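Local coordinates for probable transcriptional regulator, LysR family protein (PDB 2QL3), which probably acts as a LysR-type DNA-binding transcription factor, this chain being its C-terminal, periplasmic-binding-protein-like substrate-binding domain, at residues Leu74-Pro79 / Ser181-Val186; Gly10-Leu15 / Ile59-Asp64; Val145-Gly150 / Glu165-Val170; Ala85-Ala90 / Ala99-His104. All coordinates share one frame; numbering follows the deposited sequence.

Contact 1. Residues Leu74-Pro79 / Ser181-Val186. With PO4 (phosphate ion), chain R.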
loop_
_atom_site.group_PDB
_atom_site.type_symbol
_atom_site.label_atom_id
_atom_site.label_comp_id
_atom_site.label_asym_id
_atom_site.label_seq_id
_atom_site.Cartn_x
_atom_site.Cartn_y
_atom_site.Cartn_z
ATOM N N LEU A 74 6.799 0.493 -21.208
ATOM C CA LEU A 74 5.604 1.326 -21.131
ATOM C C LEU A 74 6.061 2.738 -20.766
ATOM O O LEU A 74 5.541 3.751 -21.262
ATOM C CB LEU A 74 4.700 0.750 -20.052
ATOM C CG LEU A 74 3.569 -0.251 -20.331
ATOM C CD1 LEU A 74 3.746 -1.008 -21.564
ATOM C CD2 LEU A 74 3.451 -1.179 -19.163
HETATM N N MSE A 75 7.075 2.783 -19.915
HETATM C CA MSE A 75 7.606 4.019 -19.371
HETATM C C MSE A 75 8.913 3.674 -18.658
HETATM O O MSE A 75 9.185 2.504 -18.407
HETATM C CB MSE A 75 6.633 4.744 -18.429
HETATM C CG MSE A 75 5.837 3.895 -17.387
HETATM SE SE MSE A 75 6.156 4.619 -15.634
HETATM C CE MSE A 75 4.979 6.210 -15.627
ATOM N N THR A 76 9.725 4.705 -18.409
ATOM C CA THR A 76 10.985 4.567 -17.731
ATOM C C THR A 76 11.013 5.622 -16.613
ATOM O O THR A 76 10.501 6.719 -16.782
ATOM C CB THR A 76 12.145 4.844 -18.670
ATOM O OG1 THR A 76 12.154 3.864 -19.707
ATOM C CG2 THR A 76 13.439 4.685 -17.942
ATOM N N ARG A 77 11.622 5.306 -15.495
ATOM C CA ARG A 77 11.725 6.311 -14.426
ATOM C C ARG A 77 13.012 6.172 -13.714
ATOM O O ARG A 77 13.496 5.083 -13.464
ATOM C CB ARG A 77 10.598 6.170 -13.385
ATOM C CG ARG A 77 9.196 6.119 -13.987
ATOM C CD ARG A 77 8.480 7.409 -13.747
ATOM N NE ARG A 77 7.420 7.199 -12.758
ATOM C CZ ARG A 77 6.870 8.161 -11.997
ATOM N NH1 ARG A 77 7.277 9.435 -12.112
ATOM N NH2 ARG A 77 5.896 7.837 -11.140
ATOM N N GLU A 78 13.544 7.319 -13.376
ATOM C CA GLU A 78 14.729 7.481 -12.556
ATOM C C GLU A 78 14.394 7.245 -11.072
ATOM O O GLU A 78 13.453 7.822 -10.578
ATOM C CB GLU A 78 15.135 8.932 -12.726
ATOM C CG GLU A 78 16.255 9.227 -13.669
ATOM C CD GLU A 78 17.489 9.672 -12.887
ATOM O OE1 GLU A 78 18.506 8.942 -12.988
ATOM O OE2 GLU A 78 17.443 10.736 -12.174
ATOM N N PRO A 79 15.174 6.415 -10.353
ATOM C CA PRO A 79 15.018 6.463 -8.871
ATOM C C PRO A 79 15.220 7.887 -8.345
ATOM O O PRO A 79 16.078 8.627 -8.890
ATOM C CB PRO A 79 16.153 5.586 -8.331
ATOM C CG PRO A 79 16.647 4.794 -9.535
ATOM C CD PRO A 79 16.187 5.440 -10.809
ATOM N N SER A 181 18.038 4.449 -14.928
ATOM C CA SER A 181 16.581 4.449 -15.057
ATOM C C SER A 181 16.052 3.015 -15.081
ATOM O O SER A 181 16.763 2.087 -15.499
ATOM C CB SER A 181 16.127 5.173 -16.330
ATOM O OG SER A 181 16.582 6.507 -16.226
ATOM N N VAL A 182 14.809 2.859 -14.652
ATOM C CA VAL A 182 14.181 1.569 -14.624
ATOM C C VAL A 182 12.939 1.649 -15.469
ATOM O O VAL A 182 12.101 2.537 -15.275
ATOM C CB VAL A 182 13.819 1.157 -13.154
ATOM C CG1 VAL A 182 13.058 -0.209 -13.117
ATOM C CG2 VAL A 182 15.066 1.110 -12.299
ATOM N N ALA A 183 12.847 0.714 -16.405
ATOM C CA ALA A 183 11.687 0.548 -17.236
ATOM C C ALA A 183 10.614 -0.243 -16.515
ATOM O O ALA A 183 10.889 -1.237 -15.829
ATOM C CB ALA A 183 12.073 -0.137 -18.543
ATOM N N VAL A 184 9.391 0.246 -16.669
ATOM C CA VAL A 184 8.202 -0.503 -16.446
ATOM C C VAL A 184 7.800 -1.095 -17.809
ATOM O O VAL A 184 7.671 -0.376 -18.835
ATOM C CB VAL A 184 7.133 0.397 -15.877
ATOM C CG1 VAL A 184 5.819 -0.397 -15.557
ATOM C CG2 VAL A 184 7.655 1.074 -14.591
ATOM N N VAL A 185 7.619 -2.420 -17.816
ATOM C CA VAL A 185 7.266 -3.172 -19.020
ATOM C C VAL A 185 5.912 -3.913 -18.908
ATOM O O VAL A 185 5.464 -4.228 -17.808
ATOM C CB VAL A 185 8.387 -4.172 -19.370
ATOM C CG1 VAL A 185 9.738 -3.407 -19.629
ATOM C CG2 VAL A 185 8.564 -5.267 -18.240
ATOM N N VAL A 186 5.259 -4.133 -20.050
ATOM C CA VAL A 186 4.299 -5.267 -20.208
ATOM C C VAL A 186 5.070 -6.544 -20.605
ATOM O O VAL A 186 5.936 -6.508 -21.485
ATOM C CB VAL A 186 3.117 -4.962 -21.173
ATOM C CG1 VAL A 186 3.586 -4.734 -22.666
ATOM C CG2 VAL A 186 2.032 -6.087 -21.097
HETATM P P PO4 R . 8.840 7.436 -20.734
HETATM O O1 PO4 R . 10.015 8.088 -21.440
HETATM O O2 PO4 R . 8.213 6.402 -21.660
HETATM O O3 PO4 R . 9.381 6.787 -19.495
HETATM O O4 PO4 R . 7.769 8.429 -20.310
HETATM O O HOH W 1 19.042 7.456 -15.324
#

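Contact 2. Residues Gly10-Leu15 / Ile59-Asp64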
loop_
_atom_site.group_PDB
_atom_site.type_symbol
_atom_site.label_atom_id
_atom_site.label_comp_id
_atom_site.label_asym_id
_atom_site.label_seq_id
_atom_site.Cartn_x
_atom_site.Cartn_y
_atom_site.Cartn_z
ATOM N N GLY A 10 -1.402 -9.572 -14.330
ATOM C CA GLY A 10 -0.785 -9.482 -13.011
ATOM C C GLY A 10 0.065 -8.243 -12.928
ATOM O O GLY A 10 0.418 -7.635 -13.983
ATOM N N CYS A 11 0.417 -7.852 -11.705
ATOM C CA CYS A 11 1.414 -6.794 -11.511
ATOM C C CYS A 11 2.017 -6.822 -10.116
ATOM O O CYS A 11 1.458 -7.490 -9.236
ATOM C CB CYS A 11 0.823 -5.424 -11.832
ATOM S SG CYS A 11 -0.225 -4.756 -10.591
ATOM N N TYR A 12 3.139 -6.112 -9.918
ATOM C CA TYR A 12 3.725 -5.942 -8.575
ATOM C C TYR A 12 2.884 -4.895 -7.822
ATOM O O TYR A 12 2.404 -3.954 -8.426
ATOM C CB TYR A 12 5.180 -5.440 -8.627
ATOM C CG TYR A 12 6.167 -6.371 -9.291
ATOM C CD1 TYR A 12 5.938 -7.762 -9.343
ATOM C CD2 TYR A 12 7.348 -5.864 -9.842
ATOM C CE1 TYR A 12 6.855 -8.620 -9.989
ATOM C CE2 TYR A 12 8.253 -6.688 -10.477
ATOM C CZ TYR A 12 8.012 -8.061 -10.522
ATOM O OH TYR A 12 8.896 -8.860 -11.177
ATOM N N PRO A 13 2.671 -5.091 -6.495
ATOM C CA PRO A 13 1.741 -4.196 -5.774
ATOM C C PRO A 13 1.945 -2.677 -5.908
ATOM O O PRO A 13 0.960 -1.973 -6.021
ATOM C CB PRO A 13 1.826 -4.688 -4.295
ATOM C CG PRO A 13 2.216 -6.185 -4.455
ATOM C CD PRO A 13 3.215 -6.148 -5.625
ATOM N N ALA A 14 3.191 -2.199 -5.933
ATOM C CA ALA A 14 3.522 -0.788 -6.116
ATOM C C ALA A 14 3.114 -0.225 -7.480
ATOM O O ALA A 14 3.055 0.986 -7.678
ATOM C CB ALA A 14 5.015 -0.602 -5.902
ATOM N N LEU A 15 2.848 -1.106 -8.421
ATOM C CA LEU A 15 2.405 -0.726 -9.747
ATOM C C LEU A 15 0.869 -0.691 -9.799
ATOM O O LEU A 15 0.295 -0.070 -10.701
ATOM C CB LEU A 15 2.935 -1.761 -10.741
ATOM C CG LEU A 15 4.191 -1.437 -11.565
ATOM C CD1 LEU A 15 5.006 -0.350 -11.079
ATOM C CD2 LEU A 15 5.033 -2.670 -11.912
ATOM N N ILE A 59 2.480 -6.633 -15.672
ATOM C CA ILE A 59 3.032 -5.306 -15.700
ATOM C C ILE A 59 4.066 -5.267 -14.590
ATOM O O ILE A 59 3.735 -5.425 -13.416
ATOM C CB ILE A 59 1.985 -4.227 -15.424
ATOM C CG1 ILE A 59 0.787 -4.361 -16.407
ATOM C CG2 ILE A 59 2.618 -2.835 -15.453
ATOM C CD1 ILE A 59 1.139 -4.283 -17.854
ATOM N N VAL A 60 5.338 -5.095 -14.962
ATOM C CA VAL A 60 6.431 -5.239 -13.993
ATOM C C VAL A 60 7.558 -4.248 -14.222
ATOM O O VAL A 60 7.693 -3.694 -15.308
ATOM C CB VAL A 60 7.058 -6.688 -13.995
ATOM C CG1 VAL A 60 6.105 -7.664 -13.421
ATOM C CG2 VAL A 60 7.481 -7.129 -15.395
ATOM N N TYR A 61 8.393 -4.032 -13.207
ATOM C CA TYR A 61 9.671 -3.405 -13.482
ATOM C C TYR A 61 10.578 -4.380 -14.204
ATOM O O TYR A 61 10.651 -5.552 -13.859
ATOM C CB TYR A 61 10.383 -2.941 -12.216
ATOM C CG TYR A 61 9.614 -2.076 -11.251
ATOM C CD1 TYR A 61 9.289 -0.758 -11.559
ATOM C CD2 TYR A 61 9.286 -2.556 -9.985
ATOM C CE1 TYR A 61 8.652 0.064 -10.628
ATOM C CE2 TYR A 61 8.597 -1.750 -9.059
ATOM C CZ TYR A 61 8.295 -0.435 -9.392
ATOM O OH TYR A 61 7.642 0.390 -8.487
ATOM N N ASP A 62 11.324 -3.896 -15.191
ATOM C CA ASP A 62 12.294 -4.744 -15.887
ATOM C C ASP A 62 13.562 -4.750 -15.050
ATOM O O ASP A 62 14.543 -4.041 -15.365
ATOM C CB ASP A 62 12.549 -4.174 -17.280
ATOM C CG ASP A 62 13.449 -5.043 -18.153
ATOM O OD1 ASP A 62 13.756 -6.235 -17.861
ATOM O OD2 ASP A 62 13.872 -4.479 -19.164
ATOM N N LEU A 63 13.496 -5.501 -13.943
ATOM C CA LEU A 63 14.604 -5.834 -13.036
ATOM C C LEU A 63 14.531 -7.329 -12.696
ATOM O O LEU A 63 13.481 -7.845 -12.263
ATOM C CB LEU A 63 14.543 -5.010 -11.718
ATOM C CG LEU A 63 14.617 -3.492 -11.817
ATOM C CD1 LEU A 63 14.282 -2.818 -10.542
ATOM C CD2 LEU A 63 16.003 -3.056 -12.304
ATOM N N ASP A 64 15.637 -8.035 -12.940
ATOM C CA ASP A 64 15.766 -9.457 -12.551
ATOM C C ASP A 64 14.690 -10.390 -13.195
ATOM O O ASP A 64 14.222 -11.327 -12.562
ATOM C CB ASP A 64 15.733 -9.608 -10.988
ATOM C CG ASP A 64 16.731 -8.651 -10.217
ATOM O OD1 ASP A 64 17.873 -8.495 -10.662
ATOM O OD2 ASP A 64 16.385 -8.109 -9.106
#

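Contact 3. Residues Val145-Gly150 / Glu165-Val170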
loop_
_atom_site.group_PDB
_atom_site.type_symbol
_atom_site.label_atom_id
_atom_site.label_comp_id
_atom_site.label_asym_id
_atom_site.label_seq_id
_atom_site.Cartn_x
_atom_site.Cartn_y
_atom_site.Cartn_z
ATOM N N VAL A 145 8.581 8.718 5.908
ATOM C CA VAL A 145 9.479 9.798 5.494
ATOM C C VAL A 145 8.820 11.193 5.692
ATOM O O VAL A 145 9.478 12.139 6.150
ATOM C CB VAL A 145 9.943 9.568 3.999
ATOM C CG1 VAL A 145 10.575 10.783 3.435
ATOM C CG2 VAL A 145 10.945 8.366 3.921
ATOM N N GLY A 146 7.538 11.338 5.355
ATOM C CA GLY A 146 6.862 12.634 5.461
ATOM C C GLY A 146 6.789 13.084 6.924
ATOM O O GLY A 146 6.882 14.264 7.238
ATOM N N ARG A 147 6.632 12.111 7.822
ATOM C CA ARG A 147 6.633 12.335 9.262
ATOM C C ARG A 147 8.044 12.556 9.893
ATOM O O ARG A 147 8.138 13.022 10.982
ATOM C CB ARG A 147 5.829 11.204 9.970
ATOM C CG ARG A 147 5.790 11.308 11.470
ATOM C CD ARG A 147 5.088 12.583 12.007
ATOM N NE ARG A 147 3.668 12.621 11.634
ATOM C CZ ARG A 147 2.753 13.445 12.150
ATOM N NH1 ARG A 147 3.078 14.330 13.085
ATOM N NH2 ARG A 147 1.486 13.370 11.752
ATOM N N GLY A 148 9.128 12.252 9.200
ATOM C CA GLY A 148 10.445 12.572 9.707
ATOM C C GLY A 148 11.239 11.367 10.186
ATOM O O GLY A 148 12.294 11.545 10.784
ATOM N N LEU A 149 10.746 10.144 9.935
ATOM C CA LEU A 149 11.408 8.930 10.438
ATOM C C LEU A 149 12.617 8.449 9.605
ATOM O O LEU A 149 13.354 7.524 10.020
ATOM C CB LEU A 149 10.348 7.811 10.565
ATOM C CG LEU A 149 9.256 8.020 11.608
ATOM C CD1 LEU A 149 8.152 7.001 11.378
ATOM C CD2 LEU A 149 9.850 7.790 12.991
ATOM N N GLY A 150 12.805 9.034 8.421
ATOM C CA GLY A 150 14.052 8.924 7.686
ATOM C C GLY A 150 13.898 9.401 6.219
ATOM O O GLY A 150 13.024 10.179 5.917
ATOM N N GLU A 165 -1.331 10.924 6.146
ATOM C CA GLU A 165 -1.520 11.797 7.287
ATOM C C GLU A 165 -1.674 13.279 6.879
ATOM O O GLU A 165 -1.890 14.125 7.744
ATOM C CB GLU A 165 -0.369 11.710 8.255
ATOM C CG GLU A 165 -0.017 10.337 8.680
ATOM C CD GLU A 165 1.080 10.332 9.737
ATOM O OE1 GLU A 165 2.178 10.868 9.461
ATOM O OE2 GLU A 165 0.816 9.804 10.850
ATOM N N GLY A 166 -1.599 13.584 5.584
ATOM C CA GLY A 166 -1.687 14.960 5.100
ATOM C C GLY A 166 -0.376 15.717 5.215
ATOM O O GLY A 166 -0.395 16.955 5.307
ATOM N N LEU A 167 0.757 14.992 5.262
ATOM C CA LEU A 167 2.055 15.652 5.331
ATOM C C LEU A 167 2.731 15.697 3.972
ATOM O O LEU A 167 2.469 14.819 3.141
ATOM C CB LEU A 167 2.954 14.966 6.348
ATOM C CG LEU A 167 2.532 15.175 7.782
ATOM C CD1 LEU A 167 3.577 14.564 8.665
ATOM C CD2 LEU A 167 2.315 16.688 8.164
ATOM N N PRO A 168 3.577 16.721 3.729
ATOM C CA PRO A 168 4.184 16.764 2.399
ATOM C C PRO A 168 5.422 15.897 2.373
ATOM O O PRO A 168 5.997 15.511 3.405
ATOM C CB PRO A 168 4.558 18.228 2.219
ATOM C CG PRO A 168 4.952 18.646 3.606
ATOM C CD PRO A 168 4.021 17.868 4.556
ATOM N N VAL A 169 5.825 15.592 1.167
ATOM C CA VAL A 169 7.008 14.840 0.968
ATOM C C VAL A 169 7.791 15.667 -0.058
ATOM O O VAL A 169 7.201 16.378 -0.888
ATOM C CB VAL A 169 6.525 13.463 0.514
ATOM C CG1 VAL A 169 6.751 13.205 -0.931
ATOM C CG2 VAL A 169 6.857 12.378 1.561
ATOM N N VAL A 170 9.115 15.593 0.014
ATOM C CA VAL A 170 9.983 16.393 -0.815
ATOM C C VAL A 170 10.856 15.445 -1.613
ATOM O O VAL A 170 11.679 14.693 -1.059
ATOM C CB VAL A 170 10.876 17.358 0.006
ATOM C CG1 VAL A 170 11.815 18.192 -0.969
ATOM C CG2 VAL A 170 10.021 18.269 0.939
HETATM O O HOH W 2 6.978 16.412 5.789
#

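Contact 4. Residues Ala85-Ala90 / Ala99-His104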
loop_
_atom_site.group_PDB
_atom_site.type_symbol
_atom_site.label_atom_id
_atom_site.label_comp_id
_atom_site.label_asym_id
_atom_site.label_seq_id
_atom_site.Cartn_x
_atom_site.Cartn_y
_atom_site.Cartn_z
ATOM N N ALA A 85 9.745 17.264 5.012
ATOM C CA ALA A 85 9.931 18.707 4.844
ATOM C C ALA A 85 10.903 19.331 5.860
ATOM O O ALA A 85 11.489 20.369 5.575
ATOM C CB ALA A 85 8.597 19.420 4.899
ATOM N N GLU A 86 11.047 18.684 7.020
ATOM C CA GLU A 86 11.951 19.120 8.097
ATOM C C GLU A 86 13.315 18.413 8.017
ATOM O O GLU A 86 14.188 18.629 8.880
ATOM C CB GLU A 86 11.302 18.832 9.461
ATOM C CG GLU A 86 10.065 19.677 9.722
ATOM C CD GLU A 86 9.337 19.305 11.009
ATOM O OE1 GLU A 86 9.903 18.594 11.861
ATOM O OE2 GLU A 86 8.188 19.727 11.185
ATOM N N HIS A 87 13.488 17.557 7.010
ATOM C CA HIS A 87 14.735 16.840 6.856
ATOM C C HIS A 87 15.940 17.784 6.663
ATOM O O HIS A 87 15.864 18.744 5.884
ATOM C CB HIS A 87 14.660 15.830 5.725
ATOM C CG HIS A 87 15.818 14.884 5.689
ATOM N ND1 HIS A 87 15.729 13.589 6.156
ATOM C CD2 HIS A 87 17.090 15.043 5.256
ATOM C CE1 HIS A 87 16.895 12.991 6.016
ATOM N NE2 HIS A 87 17.732 13.845 5.454
ATOM N N PRO A 88 17.055 17.508 7.378
ATOM C CA PRO A 88 18.318 18.210 7.218
ATOM C C PRO A 88 18.597 18.545 5.737
ATOM O O PRO A 88 18.865 19.701 5.404
ATOM C CB PRO A 88 19.326 17.188 7.739
ATOM C CG PRO A 88 18.595 16.540 8.863
ATOM C CD PRO A 88 17.151 16.462 8.415
ATOM N N LEU A 89 18.481 17.564 4.837
ATOM C CA LEU A 89 18.822 17.839 3.450
ATOM C C LEU A 89 17.659 18.407 2.610
ATOM O O LEU A 89 17.792 18.513 1.391
ATOM C CB LEU A 89 19.431 16.599 2.786
ATOM C CG LEU A 89 20.922 16.356 3.032
ATOM C CD1 LEU A 89 21.260 16.029 4.480
ATOM C CD2 LEU A 89 21.399 15.279 2.099
ATOM N N ALA A 90 16.537 18.778 3.227
ATOM C CA ALA A 90 15.352 19.169 2.406
ATOM C C ALA A 90 15.469 20.575 1.850
ATOM O O ALA A 90 14.759 20.925 0.901
ATOM C CB ALA A 90 14.038 19.012 3.162
ATOM N N ALA A 99 25.485 9.882 -1.182
ATOM C CA ALA A 99 26.575 9.846 -0.213
ATOM C C ALA A 99 26.342 10.795 0.971
ATOM O O ALA A 99 26.850 10.528 2.068
ATOM C CB ALA A 99 27.918 10.168 -0.907
ATOM N N ASP A 100 25.593 11.884 0.749
ATOM C CA ASP A 100 25.334 12.908 1.783
ATOM C C ASP A 100 24.309 12.456 2.827
ATOM O O ASP A 100 24.172 13.062 3.864
ATOM C CB ASP A 100 24.942 14.265 1.168
ATOM C CG ASP A 100 26.092 14.888 0.338
ATOM O OD1 ASP A 100 25.906 15.976 -0.268
ATOM O OD2 ASP A 100 27.183 14.267 0.270
ATOM N N LEU A 101 23.619 11.366 2.538
ATOM C CA LEU A 101 22.623 10.763 3.420
ATOM C C LEU A 101 23.137 9.461 4.040
ATOM O O LEU A 101 22.406 8.774 4.733
ATOM C CB LEU A 101 21.361 10.475 2.600
ATOM C CG LEU A 101 20.574 11.720 2.198
ATOM C CD1 LEU A 101 19.687 11.325 1.053
ATOM C CD2 LEU A 101 19.747 12.184 3.431
ATOM N N ALA A 102 24.396 9.112 3.786
ATOM C CA ALA A 102 24.926 7.838 4.285
ATOM C C ALA A 102 24.772 7.668 5.795
ATOM O O ALA A 102 24.611 6.528 6.294
ATOM C CB ALA A 102 26.415 7.646 3.858
ATOM N N GLU A 103 24.847 8.774 6.536
ATOM C CA GLU A 103 24.739 8.687 7.983
ATOM C C GLU A 103 23.340 9.041 8.552
ATOM O O GLU A 103 23.154 9.012 9.752
ATOM C CB GLU A 103 25.888 9.454 8.683
ATOM C CG GLU A 103 27.299 8.786 8.472
ATOM C CD GLU A 103 27.463 7.433 9.240
ATOM O OE1 GLU A 103 27.635 7.468 10.501
ATOM O OE2 GLU A 103 27.424 6.341 8.600
ATOM N N HIS A 104 22.371 9.360 7.688
ATOM C CA HIS A 104 20.986 9.647 8.134
ATOM C C HIS A 104 20.179 8.353 8.034
ATOM O O HIS A 104 20.447 7.526 7.137
ATOM C CB HIS A 104 20.336 10.689 7.229
ATOM C CG HIS A 104 20.875 12.067 7.403
ATOM N ND1 HIS A 104 21.931 12.555 6.657
ATOM C CD2 HIS A 104 20.488 13.075 8.218
ATOM C CE1 HIS A 104 22.196 13.791 7.037
ATOM N NE2 HIS A 104 21.324 14.137 7.969
#

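Contact 1. Residues Leu74-Pro79 / Ser181-Val186
Leu-74 and Met-75 both lie opposite the single residue Val-184, a classic beta bulge in an otherwise regular antiparallel pairing of strands 69-84 and 182-189. These strands run between the two lobes of the domain, consistent with the hinge crossovers of the type 2 periplasmic-binding fold. Val-184 O shows the bulge directly: it accepts a straight bond from Leu-74 N (2.7 Å, 170° at the hydrogen) and only a weak one from Met-75 N at 3.4 Å. Beyond it the register recovers, with Val-184 N bonded to Met-75 O, and Arg-77 and Val-182 joined by a reciprocal pair of backbone bonds.

The extra residue turns its side chain toward the partner strand. Leu-74 CD1 meets Val-186 CG1 at 3.9 Å, the two chains crossing at about a right angle, and Leu-74 CD2 lies 3.6 Å from Val-186 N. Replacing this leucine by an alanine removes both methyls and is likely to open a gap beside Val-186 CG1, which would lose the packing of CD1. Met-75, a selenomethionine, has CG between backbone N and carbonyl carbon (chi1 43°); its chain lies alongside Val-184, pointing the same way, with Met-75 SE 4.0 Å from Val-184 CG2.

A phosphate ion, probably from the crystallisation liquor, sits by Thr-76 N, but the modelled separation is too short to interpret closely. Beyond the last bonded pair, Arg-77 with Val-182, a water joins the segments: it donates to Glu-78 OE1 at 2.8 Å and hydrogen-bonds Ser-181 OG, also at 2.8 Å.

Contact 2. Residues Gly10-Leu15 / Ile59-Asp64
Cys-11 pairs with Ile-59 in parallel register, their CA atoms 4.7 Å apart, and one bond from Ile-59 N to Gly-10 O (2.8 Å, 164° at the hydrogen) fastens the backbones. The pairing joins the C-terminal ends of strands 5-11 and 57-61 in one of the two alpha/beta lobes of the periplasmic-binding-type fold, where such strand ends generally face the cleft between lobes.

Past this bridge the chains diverge and side chains take over. Tyr-12 has CG opposite its carbonyl carbon (chi1 -63°), which turns the ring to Val-60. Val-60 lays CG1 over one face of that ring, a CH-pi contact 3.7 Å from the centroid and 19° off the normal. The same ring presents its edge to Tyr-61, whose CD2 is in its plane and 3.8 Å from Tyr-12 CD2, so Val-60 and Tyr-61 bear on it from different directions.

Leu-15 follows a turn held by its N bonding to Tyr-12 O. Leu-15 CD2 packs over the Ile-59 backbone, 3.4 Å from Ile-59 O, and CD1 approaches the Tyr-61 ring obliquely, 3.7 Å from CZ. Tyr-61 OH makes a weak hydrogen bond to Gln-156, outside these segments, and has Ala-14 CB 3.8 Å away.

Contact 3. Residues Val145-Gly150 / Glu165-Val170
The guanidinium of Arg-147 carries Leu-167 CD1 over one face, 3.4 Å above its plane and offset toward the rim, while Glu-165 takes the edge. The group belongs to the C-terminal end of helix 138-147 of the substrate-binding domain, where Gly-148 closes a Schellman motif with its N bonded back to Val-145 O at 3.1 Å. At the guanidinium edge Arg-147 NE donates to Glu-165 OE1 at 3.2 Å and 164°, a salt bridge in which OE1 lies practically in the guanidinium plane. The carboxylate is turned 74° against it and is met on its syn side but well out of its own plane; NH2 adds only a weak bond to the same oxygen.

Arg-147 leaves the helix with CG anti to its own N (chi1 178°), then bends at chi2 and chi3 to fold back over Leu-167. With an alanine in place of the arginine, Glu-165 OE1 is likely to lose its charged mate and Leu-167 CD1 the flat group it lies against.

At Gly-146 the backbones come close, the residue having no side chain: its CA lies 3.6 Å from Pro-168 O and 3.9 Å from Val-169 CG2.

The second subunit joins here as well. Its Tyr-25 packs on Arg-147, its Pro-21 on Glu-165, and its Ser-22 N makes a weak bond to Glu-165 OE2, so the start of its helix 20-30 abuts the salt bridge, as in the antiparallel dimers of LysR effector domains. A water links the segments' backbones, donating to Gly-146 O at 2.6 Å and to Pro-168 O at 2.7 Å.

Contact 4. Residues Ala85-Ala90 / Ala99-His104
Leu-89 fits between Leu-101 and His-104, and this is the tight part of the contact, using both its methyls. CD1 comes to 3.5 Å from His-104 CE1, approaching the ring obliquely; CD2 lies 3.7 Å from Leu-101 CG, the two leucines sliding past each other in opposite directions. His-104 has CG opposite its carbonyl carbon (chi1 -72°), which turns its ring to Leu-89 and Pro-88. His-87 completes the cluster: its ring and that of His-104 are inclined at 45° with centroids 5.1 Å apart, a geometry neither stacked nor edge-to-face. The orientation of the His-87 imidazole is doubtful, so its nitrogens support no polar reading.

The solvent side is slighter in extent. Exposed Pro-88 and the His-104 side chain pass in opposite directions, touching through Pro-88 CB and CG, both 3.7 Å from His-104 NE2. Asp-100, also exposed, contributes through CB alone, 3.8 Å from Leu-89 CD2.

No hydrogen bond crosses between the segments, and the nearest CA pair, Leu-89 and Leu-101, is 8.0 Å apart; side chains alone bridge the gap. Each backbone is held by its own turn: Ala-90 N bonds to His-87 O at 2.7 Å, and His-104 N to Leu-101 O at 3.0 Å. Trp-151 packs on His-87 and bonds through NE1 to His-104 O. The whole is a surface loop folded back on itself, connecting strand 69-84 to strand 106-109, with a type I beta turn from Leu-101 to His-104.

Contact 2 opens and closes first along the chain; contact 1 then spans a long excursion that contains contact 4 and, after it, contact 3. Contacts 1 and 2 have centres 10 Å apart and adjoin directly, because strand 182-189 pairs with both 57-61 and 69-84: Val-185 N to Val-60 O is a probable hydrogen bond of 2.8 Å. Contacts 3 and 4, with centres 13 Å apart, meet where Ala-85 packs against Pro-168 and Val-170. The two groups are 25 to 29 Å apart, centre to centre. This spacing fits a two-lobed substrate-binding domain, with contact 1 on the strands that connect the lobes.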